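Local coordinates for protein cohesin (Archaeoglobus fulgidus, PDB 2XDH) that probably serves as a dockerin-binding module within a larger, non-cellulosomal protein that is tentatively linked to carbohydrate binding, at residues Lys2-Ala7 with Val140-Asn146. Sequence-based numbering, arbitrary orientation.
Sequences KTTIIA and VKVATIN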
# COMPACT_ATOMS: atom_id res chain seq x y z
N LYS A 2 2.47 1.21 -11.76
CA LYS A 2 3.37 0.11 -12.10
C LYS A 2 4.85 0.45 -11.85
O LYS A 2 5.34 1.49 -12.29
CB LYS A 2 3.15 -0.28 -13.56
CG LYS A 2 4.13 -1.30 -14.09
CD LYS A 2 4.12 -2.57 -13.26
CE LYS A 2 4.86 -3.70 -13.96
NZ LYS A 2 4.20 -4.08 -15.24
N THR A 3 5.56 -0.42 -11.14
CA THR A 3 6.96 -0.17 -10.83
C THR A 3 7.77 -0.27 -12.12
O THR A 3 7.64 -1.23 -12.87
CB THR A 3 7.48 -1.16 -9.76
OG1 THR A 3 6.65 -1.05 -8.60
CG2 THR A 3 8.91 -0.84 -9.37
N THR A 4 8.60 0.73 -12.39
CA THR A 4 9.37 0.72 -13.62
C THR A 4 10.81 1.05 -13.34
O THR A 4 11.08 1.94 -12.56
CB THR A 4 8.81 1.79 -14.60
OG1 THR A 4 7.41 1.54 -14.80
CG2 THR A 4 9.55 1.75 -15.94
N ILE A 5 11.72 0.33 -13.99
CA ILE A 5 13.14 0.64 -13.85
C ILE A 5 13.61 1.21 -15.19
O ILE A 5 13.32 0.64 -16.23
CB ILE A 5 13.96 -0.61 -13.52
CG1 ILE A 5 13.52 -1.15 -12.15
CG2 ILE A 5 15.47 -0.26 -13.47
CD1 ILE A 5 14.18 -2.48 -11.77
N ILE A 6 14.33 2.33 -15.14
CA ILE A 6 14.64 3.10 -16.35
C ILE A 6 16.11 3.46 -16.43
O ILE A 6 16.64 4.11 -15.54
CB ILE A 6 13.88 4.42 -16.34
CG1 ILE A 6 12.37 4.16 -16.25
CG2 ILE A 6 14.24 5.25 -17.58
CD1 ILE A 6 11.54 5.43 -16.26
N ALA A 7 16.78 3.03 -17.50
CA ALA A 7 18.16 3.45 -17.73
C ALA A 7 18.14 4.82 -18.41
O ALA A 7 17.38 5.05 -19.35
CB ALA A 7 18.88 2.43 -18.59
N VAL A 140 8.05 -8.82 -7.40
CA VAL A 140 7.48 -7.54 -7.80
C VAL A 140 7.45 -7.53 -9.32
O VAL A 140 8.45 -7.85 -9.95
CB VAL A 140 8.34 -6.37 -7.29
CG1 VAL A 140 7.83 -5.01 -7.85
CG2 VAL A 140 8.36 -6.34 -5.76
N LYS A 141 6.31 -7.18 -9.90
CA LYS A 141 6.23 -7.01 -11.35
C LYS A 141 6.80 -5.65 -11.68
O LYS A 141 6.43 -4.65 -11.06
CB LYS A 141 4.78 -7.07 -11.82
CG LYS A 141 4.05 -8.36 -11.46
CD LYS A 141 4.70 -9.59 -12.07
CE LYS A 141 3.97 -10.87 -11.62
NZ LYS A 141 4.11 -11.05 -10.14
N VAL A 142 7.70 -5.63 -12.65
CA VAL A 142 8.30 -4.39 -13.09
C VAL A 142 8.25 -4.28 -14.60
O VAL A 142 8.24 -5.29 -15.32
CB VAL A 142 9.75 -4.29 -12.63
CG1 VAL A 142 9.80 -3.97 -11.15
CG2 VAL A 142 10.47 -5.58 -12.94
N ALA A 143 8.19 -3.05 -15.07
CA ALA A 143 8.38 -2.78 -16.49
C ALA A 143 9.80 -2.23 -16.60
O ALA A 143 10.34 -1.71 -15.63
CB ALA A 143 7.37 -1.76 -16.97
N THR A 144 10.42 -2.34 -17.76
CA THR A 144 11.75 -1.76 -17.92
C THR A 144 11.75 -0.81 -19.11
O THR A 144 10.98 -1.00 -20.07
CB THR A 144 12.81 -2.84 -18.13
OG1 THR A 144 12.51 -3.57 -19.31
CG2 THR A 144 12.81 -3.80 -16.96
N ILE A 145 12.60 0.20 -19.04
CA ILE A 145 12.82 1.12 -20.15
C ILE A 145 14.32 1.30 -20.35
O ILE A 145 15.03 1.73 -19.44
CB ILE A 145 12.15 2.47 -19.88
CG1 ILE A 145 10.65 2.27 -19.68
CG2 ILE A 145 12.38 3.44 -21.08
CD1 ILE A 145 9.89 3.58 -19.54
N ASN A 146 14.80 0.96 -21.54
CA ASN A 146 16.22 1.03 -21.83
C ASN A 146 16.66 2.46 -22.16
O ASN A 146 15.84 3.32 -22.46
CB ASN A 146 16.56 0.07 -22.96
CG ASN A 146 16.29 -1.37 -22.56
OD1 ASN A 146 16.41 -1.71 -21.39
ND2 ASN A 146 15.94 -2.21 -23.52
O HOH W 1 4.69 -3.19 -9.74
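Ile6 and Ile145 run alongside each other in the same direction where the first and last strands of the cohesin domain pair in parallel, the pairing that closes its jelly-roll beta sandwich. Both isoleucines set CG1 anti to the carbonyl carbon (chi1 -58° and -59°) and extend onward, which keeps the two chains in contact from Ile6 CG1 against Ile145 CB at 4.0 Å to their CD1 methyls at 4.1 Å. Thr4 joins them on the same face: its CG2 methyl reaches obliquely across to Ile145 CG1 at 3.9 Å, while its hydroxyl side borders the Ala143 methyl. Cut back to alanine, Ile6 would probably strip cover from Ile145 CB and CD1 on that side, leaving Thr4 CG2 as the cross-strand methyl still against CD1. On the other face, the Thr3 CG2 methyl lies near Val142, whose side chain adopts two conformations, so the detail is doubtful; Thr3 OG1 is hydrogen-bonded to the backbone O of Asn26. Ile5 points to this face too and packs on Val22 and Leu127, side chains of the strands that flank the pair.

Between the faces, backbone bonds alternate in the parallel pattern: Thr3 and Ile5 offer their carbonyls to Ala143 N and Ile145 N, and Ile5 N and Ala7 N return to Ala143 O and Ile145 O, the Ala7 N to Ile145 O bond being 2.9 Å long. Near Lys141 a water bridges the two segments, accepting from Thr3 N at 3.2 Å and donating to Lys141 O at 2.6 Å.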